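Local coordinates for protein SusD homolog (Bacteroides thetaiotaomicron VPI-5482, PDB 3IHV) that probably binds glycans at the outer membrane, as a SusD-family partner of a TonB-dependent uptake system, at residues H236-D241 / P256-I261; L199-K204 / W392-Y397; A91-E96 / T142-S147. All blocks are in the same frame, centred on the assembly; numbering follows the deposited sequence.

Contact 1: H236-D241 / P256-I261; sequences HGLLKD and PTESLI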
loop_
_atom_site.group_PDB
_atom_site.type_symbol
_atom_site.label_atom_id
_atom_site.label_comp_id
_atom_site.label_asym_id
_atom_site.label_seq_id
_atom_site.Cartn_x
_atom_site.Cartn_y
_atom_site.Cartn_z
ATOM N N HIS A 236 18.356 6.838 -6.299
ATOM C CA HIS A 236 17.017 6.510 -6.742
ATOM C C HIS A 236 16.412 7.709 -7.488
ATOM O O HIS A 236 16.965 8.811 -7.460
ATOM C CB HIS A 236 16.148 6.022 -5.566
ATOM C CG HIS A 236 16.543 4.671 -5.070
ATOM N ND1 HIS A 236 16.128 3.506 -5.668
ATOM C CD2 HIS A 236 17.397 4.303 -4.079
ATOM C CE1 HIS A 236 16.698 2.476 -5.060
ATOM N NE2 HIS A 236 17.459 2.931 -4.085
ATOM N N GLY A 237 15.310 7.464 -8.179
ATOM C CA GLY A 237 14.659 8.536 -8.934
ATOM C C GLY A 237 13.273 8.163 -9.371
ATOM O O GLY A 237 12.740 7.112 -8.987
ATOM N N LEU A 238 12.696 9.045 -10.191
ATOM C CA LEU A 238 11.393 8.830 -10.785
ATOM C C LEU A 238 11.563 8.326 -12.202
ATOM O O LEU A 238 12.431 8.833 -12.977
ATOM C CB LEU A 238 10.585 10.138 -10.813
ATOM C CG LEU A 238 10.335 10.806 -9.457
ATOM C CD1 LEU A 238 9.663 12.202 -9.589
ATOM C CD2 LEU A 238 9.511 9.838 -8.579
ATOM N N LEU A 239 10.755 7.341 -12.559
ATOM C CA LEU A 239 10.728 6.884 -13.921
ATOM C C LEU A 239 10.284 8.074 -14.756
ATOM O O LEU A 239 9.404 8.862 -14.333
ATOM C CB LEU A 239 9.790 5.692 -14.147
ATOM C CG LEU A 239 10.100 4.421 -13.361
ATOM C CD1 LEU A 239 9.241 3.251 -13.865
ATOM C CD2 LEU A 239 11.614 4.076 -13.462
ATOM N N LYS A 240 10.881 8.185 -15.938
ATOM C CA LYS A 240 10.554 9.313 -16.834
ATOM C C LYS A 240 9.054 9.365 -17.134
ATOM O O LYS A 240 8.433 10.423 -17.015
ATOM C CB LYS A 240 11.366 9.227 -18.131
ATOM C CG LYS A 240 11.025 10.327 -19.131
ATOM C CD LYS A 240 11.887 10.215 -20.412
ATOM C CE LYS A 240 11.370 11.161 -21.470
ATOM N NZ LYS A 240 12.260 11.267 -22.678
ATOM N N ASP A 241 8.502 8.201 -17.503
ATOM C CA ASP A 241 7.106 8.077 -17.880
ATOM C C ASP A 241 6.252 7.415 -16.802
ATOM O O ASP A 241 6.485 6.276 -16.430
ATOM C CB ASP A 241 6.995 7.282 -19.160
ATOM C CG ASP A 241 7.687 7.949 -20.307
ATOM O OD1 ASP A 241 7.527 9.173 -20.485
ATOM O OD2 ASP A 241 8.375 7.231 -21.062
ATOM N N PRO A 256 14.821 -1.001 -10.059
ATOM C CA PRO A 256 15.010 -0.441 -8.727
ATOM C C PRO A 256 15.033 1.097 -8.657
ATOM O O PRO A 256 15.123 1.652 -7.575
ATOM C CB PRO A 256 16.406 -0.962 -8.341
ATOM C CG PRO A 256 17.139 -0.954 -9.611
ATOM C CD PRO A 256 16.105 -1.421 -10.658
ATOM N N THR A 257 14.961 1.777 -9.788
ATOM C CA THR A 257 14.997 3.228 -9.803
ATOM C C THR A 257 14.000 3.882 -8.849
ATOM O O THR A 257 14.385 4.621 -7.949
ATOM C CB THR A 257 14.797 3.775 -11.233
ATOM O OG1 THR A 257 15.822 3.259 -12.090
ATOM C CG2 THR A 257 14.860 5.300 -11.238
ATOM N N GLU A 258 12.727 3.610 -9.082
ATOM C CA GLU A 258 11.617 4.152 -8.292
ATOM C C GLU A 258 10.967 3.152 -7.357
ATOM O O GLU A 258 10.508 3.493 -6.279
ATOM C CB GLU A 258 10.563 4.748 -9.245
ATOM C CG GLU A 258 9.437 5.458 -8.510
ATOM C CD GLU A 258 8.545 6.328 -9.365
ATOM O OE1 GLU A 258 8.790 6.495 -10.594
ATOM O OE2 GLU A 258 7.586 6.847 -8.744
ATOM N N SER A 259 10.856 1.909 -7.791
ATOM C CA SER A 259 10.228 0.893 -6.987
ATOM C C SER A 259 11.118 0.507 -5.803
ATOM O O SER A 259 12.157 -0.111 -5.973
ATOM C CB SER A 259 9.983 -0.354 -7.835
ATOM O OG SER A 259 9.249 -1.268 -7.049
ATOM N N LEU A 260 10.679 0.829 -4.604
ATOM C CA LEU A 260 11.441 0.520 -3.392
ATOM C C LEU A 260 10.941 -0.790 -2.726
ATOM O O LEU A 260 11.725 -1.725 -2.553
ATOM C CB LEU A 260 11.365 1.718 -2.456
ATOM C CG LEU A 260 11.978 3.014 -3.023
ATOM C CD1 LEU A 260 11.796 4.132 -1.978
ATOM C CD2 LEU A 260 13.456 2.889 -3.431
ATOM N N ILE A 261 9.639 -0.875 -2.443
ATOM C CA ILE A 261 9.024 -2.042 -1.850
ATOM C C ILE A 261 7.889 -2.459 -2.781
ATOM O O ILE A 261 6.891 -1.771 -2.890
ATOM C CB ILE A 261 8.498 -1.799 -0.413
ATOM C CG1 ILE A 261 9.638 -1.291 0.474
ATOM C CG2 ILE A 261 7.869 -3.126 0.134
ATOM C CD1 ILE A 261 9.198 -0.869 1.909
#

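Contact 2: L199-K204 / W392-Y397; sequences LGLLTK and WYFLRY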
loop_
_atom_site.group_PDB
_atom_site.type_symbol
_atom_site.label_atom_id
_atom_site.label_comp_id
_atom_site.label_asym_id
_atom_site.label_seq_id
_atom_site.Cartn_x
_atom_site.Cartn_y
_atom_site.Cartn_z
ATOM N N LEU A 199 15.353 3.136 4.021
ATOM C CA LEU A 199 15.280 4.567 4.352
ATOM C C LEU A 199 13.891 5.114 4.017
ATOM O O LEU A 199 13.340 5.910 4.760
ATOM C CB LEU A 199 16.312 5.365 3.568
ATOM C CG LEU A 199 17.792 5.199 3.909
ATOM C CD1 LEU A 199 18.696 5.627 2.709
ATOM C CD2 LEU A 199 18.095 5.986 5.175
ATOM N N GLY A 200 13.354 4.696 2.875
ATOM C CA GLY A 200 12.002 5.157 2.495
ATOM C C GLY A 200 10.931 4.748 3.492
ATOM O O GLY A 200 10.074 5.567 3.919
ATOM N N LEU A 201 10.970 3.471 3.890
ATOM C CA LEU A 201 9.985 2.986 4.835
ATOM C C LEU A 201 10.154 3.663 6.196
ATOM O O LEU A 201 9.164 4.026 6.817
ATOM C CB LEU A 201 10.039 1.459 4.954
ATOM C CG LEU A 201 9.006 0.856 5.921
ATOM C CD1 LEU A 201 7.604 1.195 5.491
ATOM C CD2 LEU A 201 9.204 -0.651 6.000
ATOM N N LEU A 202 11.388 3.848 6.639
ATOM C CA LEU A 202 11.644 4.518 7.920
ATOM C C LEU A 202 11.099 5.956 7.890
ATOM O O LEU A 202 10.565 6.432 8.883
ATOM C CB LEU A 202 13.120 4.472 8.281
ATOM C CG LEU A 202 13.472 5.070 9.636
ATOM C CD1 LEU A 202 12.610 4.458 10.756
ATOM C CD2 LEU A 202 14.991 4.953 9.933
ATOM N N THR A 203 11.212 6.623 6.751
ATOM C CA THR A 203 10.632 7.962 6.588
ATOM C C THR A 203 9.126 7.904 6.841
ATOM O O THR A 203 8.581 8.730 7.568
ATOM C CB THR A 203 10.894 8.496 5.154
ATOM O OG1 THR A 203 12.293 8.544 4.912
ATOM C CG2 THR A 203 10.254 9.870 4.897
ATOM N N LYS A 204 8.453 6.937 6.222
ATOM C CA LYS A 204 6.991 6.804 6.393
ATOM C C LYS A 204 6.600 6.457 7.836
ATOM O O LYS A 204 5.613 6.932 8.345
ATOM C CB LYS A 204 6.378 5.846 5.392
ATOM C CG LYS A 204 4.845 5.681 5.507
ATOM C CD LYS A 204 4.262 4.849 4.380
ATOM C CE LYS A 204 4.120 5.675 3.121
ATOM N NZ LYS A 204 3.338 4.994 2.072
ATOM N N TRP A 392 2.466 -5.575 -6.749
ATOM C CA TRP A 392 1.931 -4.545 -5.846
ATOM C C TRP A 392 2.975 -3.581 -5.300
ATOM O O TRP A 392 3.864 -3.970 -4.526
ATOM C CB TRP A 392 1.166 -5.170 -4.660
ATOM C CG TRP A 392 0.487 -4.111 -3.867
ATOM C CD1 TRP A 392 0.796 -3.684 -2.611
ATOM C CD2 TRP A 392 -0.637 -3.345 -4.285
ATOM N NE1 TRP A 392 -0.042 -2.661 -2.237
ATOM C CE2 TRP A 392 -0.935 -2.423 -3.240
ATOM C CE3 TRP A 392 -1.365 -3.284 -5.473
ATOM C CZ2 TRP A 392 -1.974 -1.508 -3.325
ATOM C CZ3 TRP A 392 -2.409 -2.389 -5.563
ATOM C CH2 TRP A 392 -2.708 -1.504 -4.492
ATOM N N TYR A 393 2.868 -2.320 -5.686
ATOM C CA TYR A 393 3.754 -1.305 -5.139
ATOM C C TYR A 393 3.302 -0.908 -3.725
ATOM O O TYR A 393 2.235 -0.291 -3.539
ATOM C CB TYR A 393 3.773 -0.010 -5.938
ATOM C CG TYR A 393 4.413 -0.069 -7.311
ATOM C CD1 TYR A 393 5.786 -0.327 -7.457
ATOM C CD2 TYR A 393 3.666 0.205 -8.438
ATOM C CE1 TYR A 393 6.384 -0.337 -8.700
ATOM C CE2 TYR A 393 4.249 0.194 -9.713
ATOM C CZ TYR A 393 5.612 -0.067 -9.828
ATOM O OH TYR A 393 6.182 -0.069 -11.071
ATOM N N PHE A 394 4.098 -1.265 -2.726
ATOM C CA PHE A 394 3.847 -0.792 -1.374
ATOM C C PHE A 394 4.514 0.585 -1.131
ATOM O O PHE A 394 3.990 1.439 -0.373
ATOM C CB PHE A 394 4.334 -1.842 -0.358
ATOM C CG PHE A 394 4.141 -1.436 1.093
ATOM C CD1 PHE A 394 2.878 -1.411 1.659
ATOM C CD2 PHE A 394 5.236 -1.178 1.896
ATOM C CE1 PHE A 394 2.703 -1.058 2.998
ATOM C CE2 PHE A 394 5.083 -0.830 3.232
ATOM C CZ PHE A 394 3.810 -0.782 3.793
ATOM N N LEU A 395 5.706 0.794 -1.706
ATOM C CA LEU A 395 6.440 2.045 -1.537
ATOM C C LEU A 395 7.262 2.386 -2.780
ATOM O O LEU A 395 8.124 1.581 -3.220
ATOM C CB LEU A 395 7.408 1.975 -0.334
ATOM C CG LEU A 395 8.038 3.328 0.065
ATOM C CD1 LEU A 395 6.953 4.309 0.497
ATOM C CD2 LEU A 395 9.115 3.126 1.148
ATOM N N ARG A 396 6.975 3.547 -3.367
ATOM C CA ARG A 396 7.676 4.084 -4.520
ATOM C C ARG A 396 8.456 5.333 -4.093
ATOM O O ARG A 396 8.057 6.037 -3.182
ATOM C CB ARG A 396 6.687 4.524 -5.620
ATOM C CG ARG A 396 5.893 3.389 -6.178
ATOM C CD ARG A 396 5.211 3.709 -7.484
ATOM N NE ARG A 396 3.998 4.501 -7.383
ATOM C CZ ARG A 396 3.882 5.809 -7.672
ATOM N NH1 ARG A 396 4.928 6.561 -8.042
ATOM N NH2 ARG A 396 2.683 6.361 -7.631
ATOM N N TYR A 397 9.521 5.663 -4.789
ATOM C CA TYR A 397 10.268 6.874 -4.441
ATOM C C TYR A 397 9.429 8.140 -4.496
ATOM O O TYR A 397 9.690 9.071 -3.727
ATOM C CB TYR A 397 11.445 6.980 -5.383
ATOM C CG TYR A 397 12.455 8.051 -5.135
ATOM C CD1 TYR A 397 13.351 7.961 -4.088
ATOM C CD2 TYR A 397 12.582 9.117 -6.006
ATOM C CE1 TYR A 397 14.323 8.916 -3.890
ATOM C CE2 TYR A 397 13.552 10.070 -5.821
ATOM C CZ TYR A 397 14.437 9.956 -4.755
ATOM O OH TYR A 397 15.412 10.894 -4.593
HETATM O O HOH W 1 4.207 2.414 2.169
#

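Contact 3: A91-E96 / T142-S147; sequences ANDFLE and TSTQMS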
loop_
_atom_site.group_PDB
_atom_site.type_symbol
_atom_site.label_atom_id
_atom_site.label_comp_id
_atom_site.label_asym_id
_atom_site.label_seq_id
_atom_site.Cartn_x
_atom_site.Cartn_y
_atom_site.Cartn_z
ATOM N N ALA A 91 10.295 -14.105 10.769
ATOM C CA ALA A 91 11.437 -13.206 10.915
ATOM C C ALA A 91 12.227 -13.522 12.180
ATOM O O ALA A 91 13.464 -13.642 12.147
ATOM C CB ALA A 91 10.972 -11.740 10.893
ATOM N N ASN A 92 11.523 -13.608 13.310
ATOM C CA ASN A 92 12.155 -13.968 14.594
ATOM C C ASN A 92 12.932 -15.277 14.479
ATOM O O ASN A 92 14.085 -15.396 14.941
ATOM C CB ASN A 92 11.097 -14.134 15.705
ATOM C CG ASN A 92 10.491 -12.806 16.211
ATOM O OD1 ASN A 92 11.028 -11.731 16.011
ATOM N ND2 ASN A 92 9.372 -12.917 16.911
ATOM N N ASP A 93 12.304 -16.281 13.867
ATOM C CA ASP A 93 12.899 -17.603 13.735
ATOM C C ASP A 93 14.209 -17.525 12.938
ATOM O O ASP A 93 15.246 -18.051 13.345
ATOM C CB ASP A 93 11.901 -18.504 13.003
ATOM C CG ASP A 93 12.406 -19.910 12.822
ATOM O OD1 ASP A 93 12.641 -20.607 13.847
ATOM O OD2 ASP A 93 12.609 -20.288 11.636
ATOM N N PHE A 94 14.145 -16.852 11.803
ATOM C CA PHE A 94 15.327 -16.651 10.956
ATOM C C PHE A 94 16.463 -15.955 11.708
ATOM O O PHE A 94 17.606 -16.399 11.652
ATOM C CB PHE A 94 14.955 -15.831 9.713
ATOM C CG PHE A 94 16.136 -15.518 8.851
ATOM C CD1 PHE A 94 16.592 -16.451 7.939
ATOM C CD2 PHE A 94 16.810 -14.335 8.989
ATOM C CE1 PHE A 94 17.712 -16.211 7.174
ATOM C CE2 PHE A 94 17.972 -14.084 8.215
ATOM C CZ PHE A 94 18.383 -15.031 7.300
ATOM N N LEU A 95 16.131 -14.880 12.421
ATOM C CA LEU A 95 17.114 -14.102 13.190
ATOM C C LEU A 95 17.744 -14.912 14.334
ATOM O O LEU A 95 18.968 -14.904 14.527
ATOM C CB LEU A 95 16.490 -12.798 13.700
ATOM C CG LEU A 95 16.108 -11.836 12.569
ATOM C CD1 LEU A 95 15.152 -10.741 12.997
ATOM C CD2 LEU A 95 17.400 -11.223 11.928
ATOM N N GLU A 96 16.918 -15.620 15.090
ATOM C CA GLU A 96 17.408 -16.494 16.159
ATOM C C GLU A 96 18.361 -17.540 15.611
ATOM O O GLU A 96 19.412 -17.774 16.171
ATOM C CB GLU A 96 16.212 -17.189 16.840
ATOM C CG GLU A 96 15.378 -16.228 17.670
ATOM C CD GLU A 96 13.985 -16.744 17.989
ATOM O OE1 GLU A 96 13.737 -17.952 17.856
ATOM O OE2 GLU A 96 13.109 -15.908 18.308
ATOM N N THR A 142 8.428 -10.864 20.692
ATOM C CA THR A 142 9.846 -10.702 20.379
ATOM C C THR A 142 10.681 -11.918 20.143
ATOM O O THR A 142 11.873 -11.796 19.804
ATOM C CB THR A 142 10.505 -9.832 21.425
ATOM O OG1 THR A 142 10.247 -10.380 22.716
ATOM C CG2 THR A 142 9.935 -8.415 21.326
ATOM N N SER A 143 10.085 -13.089 20.301
ATOM C CA SER A 143 10.791 -14.332 20.025
ATOM C C SER A 143 9.812 -15.408 19.634
ATOM O O SER A 143 8.609 -15.288 19.877
ATOM C CB SER A 143 11.594 -14.771 21.242
ATOM O OG SER A 143 10.741 -15.233 22.267
ATOM N N THR A 144 10.323 -16.456 18.994
ATOM C CA THR A 144 9.521 -17.616 18.692
ATOM C C THR A 144 9.055 -18.270 19.994
ATOM O O THR A 144 7.935 -18.760 20.078
ATOM C CB THR A 144 10.278 -18.657 17.850
ATOM O OG1 THR A 144 11.480 -19.056 18.518
ATOM C CG2 THR A 144 10.606 -18.084 16.474
ATOM N N GLN A 145 9.899 -18.261 21.015
ATOM C CA GLN A 145 9.504 -18.845 22.320
ATOM C C GLN A 145 8.259 -18.105 22.866
ATOM O O GLN A 145 7.317 -18.757 23.329
ATOM C CB GLN A 145 10.658 -18.772 23.315
ATOM C CG GLN A 145 11.802 -19.715 23.017
ATOM C CD GLN A 145 12.774 -19.296 21.870
ATOM O OE1 GLN A 145 12.707 -18.183 21.287
ATOM N NE2 GLN A 145 13.705 -20.212 21.565
HETATM N N MSE A 146 8.202 -16.773 22.753
HETATM C CA MSE A 146 7.032 -16.056 23.248
HETATM C C MSE A 146 5.752 -16.491 22.548
HETATM O O MSE A 146 4.692 -16.568 23.185
HETATM C CB MSE A 146 7.191 -14.556 23.131
HETATM C CG MSE A 146 6.222 -13.816 24.002
HETATM SE SE MSE A 146 6.676 -11.971 23.939
HETATM C CE MSE A 146 8.522 -12.127 24.489
ATOM N N SER A 147 5.837 -16.834 21.266
ATOM C CA SER A 147 4.661 -17.288 20.529
ATOM C C SER A 147 4.050 -18.560 21.097
ATOM O O SER A 147 2.918 -18.885 20.793
ATOM C CB SER A 147 5.006 -17.505 19.059
ATOM O OG SER A 147 5.538 -16.315 18.532
HETATM O O HOH W 2 7.310 -14.874 17.225
HETATM O O HOH W 3 13.875 -13.373 18.731
#

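Contact 1: H236-D241 / P256-I261
The imidazole of H236 carries the methyl CD2 of L260 over one face, a CH-pi contact at 3.7 Å from the ring centroid and shifted toward the rim. At the edge, in the ring plane, ND1 meets two successive carbonyls. Its N-H makes the straighter bond to T257 O, 3.1 Å from H236 ND1, and a weak, bent one to P256 O. T257 O is gripped twice, since G237 N comes to it at 3.0 Å from the opposite face of the carbonyl plane; neither donor follows a lone pair. The other flat group, the E258 carboxylate, arrives at L238 and L239 because its chain leaves trans to its amide nitrogen (chi1 -174°) and stays extended. E258 OE1 accepts from L239 N at 2.9 Å on its anti side, 28° out of the carboxylate plane, while L238 CD2 packs 3.6 Å from E258 OE2. Salt bridges from R429 to OE1 and from R396 to OE2 probably stabilise the charge. The loop between helices 219-232 and 242-250, an example of irregular chain fixed by polar bonds, is thus pinned at the entry to strand 259-263. That strand pairs antiparallel with 392-396, the pairing interrupted by a classic beta bulge in which L260 and I261 both face L395.

Contact 2: L199-K204 / W392-Y397
L395 meets the flank of helix 195-210 with both of its methyls, and the branch divides the work: CD2 goes to the helix backbone and CD1 to the side of K204. L395 CD2 rests 3.3 Å from L201 N and 3.4 Å from G200 C. The close approach to backbone atoms is possible because G200 has no side chain on the face that the leucine meets, an instance of the wider principle that a glycine within a helix lets a neighbouring side chain come right up to the main chain. K204 and L395 run antiparallel and overlap near their ends, where CE and NZ of K204 lie beside CD1 of L395, CE at 4.1 Å. The K204 chain begins extended, and its bend at chi3 (-79°) directs NZ to a water at F394 O. This water bridges the two segments, accepting from K204 NZ at 2.7 Å and donating to F394 O, also at 2.7 Å. It sits as well over the centre of one face of the F394 ring, 3.5 Å above its plane. With CG trans to the backbone nitrogen (chi1 179°), F394 brings its ring edge to L201, whose CD1 touches F394 CE2 at 3.9 Å. With no direct hydrogen bond across the contact, apolar fit and one water join the segments. K204 NZ also makes a salt bridge to D399, which probably offsets its charge. The strand turns a corner at F394 while it pairs with strand 259-263. Neighbouring elements complete the packing: I261 of that strand touches both L201 and F394, M126 of helix 107-135 touches the same pair, and L170 of helix 159-176 lies against L201 and L202.

Contact 3: A91-E96 / T142-S147
Helix 75-101 passes the start of the short, weakly bonded helix 144-147 with N92 and S143 closest, their CA atoms 5.6 Å apart. The arrangement illustrates how a helix N-terminus can be met by a side chain from another helix as well as by its own N-cap, here in the helix-rich, TPR-related part of a SusD-family protein. S143 is the N-cap, and its OG accepts from the backbone N of selenomethionine M146 at 3.0 Å. E96 then takes the donors of the next residue with both oxygens. E96 OE1 receives T144 OG1 at 2.6 Å, and E96 OE2 receives T144 N at 2.9 Å with an N-H...O angle of 165°. Each oxygen uses its syn lone pair, so the carboxylate is forked over the residue and its rotation is fixed. E96 arrives extended beyond CG, and T144 faces it with OG1 tucked between its own backbone N and carbonyl carbon (chi1 57°). The same torsion also lays T144 CG2 against the helix, 3.7 Å from D93 CB. The positive end of the short helix should favour the charged form of E96. D93 itself spends its carboxylate on R97 and K10. N92 points its CB toward the other segment, but ND2 and S143 N are both donors and do not bond; one N-H of ND2 goes to M141 O, while OD1 accepts from R124. A water also links this amide to the cap, accepting from N92 ND2 at 2.9 Å and donating to S143 O. On E96, OE2 has a further partner: a second water donates to E96 OE2 at 2.7 Å and, with its other hydrogen, to T142 O at 2.8 Å.

Contacts 1 and 2 meet at one two-stranded antiparallel sheet, 259-263 with 392-396, and touch directly through the salt bridge between E258 and R396; their centres are 11 Å apart. Contact 3 stands alone, 25 Å from contact 2 and 33 Å from contact 1 between centres. Chemistry changes with depth. Contact 2, nearest the middle of the chain and wholly buried, relies on methyl groups, a ring edge and one bridging water. Contact 1, partly buried, mixes backbone bonds with a charge-paired acid. Contact 3, farthest out, uses a carboxylate and two waters to join helix 75-101 to a loop and the short helix that follows it, with no strand involved.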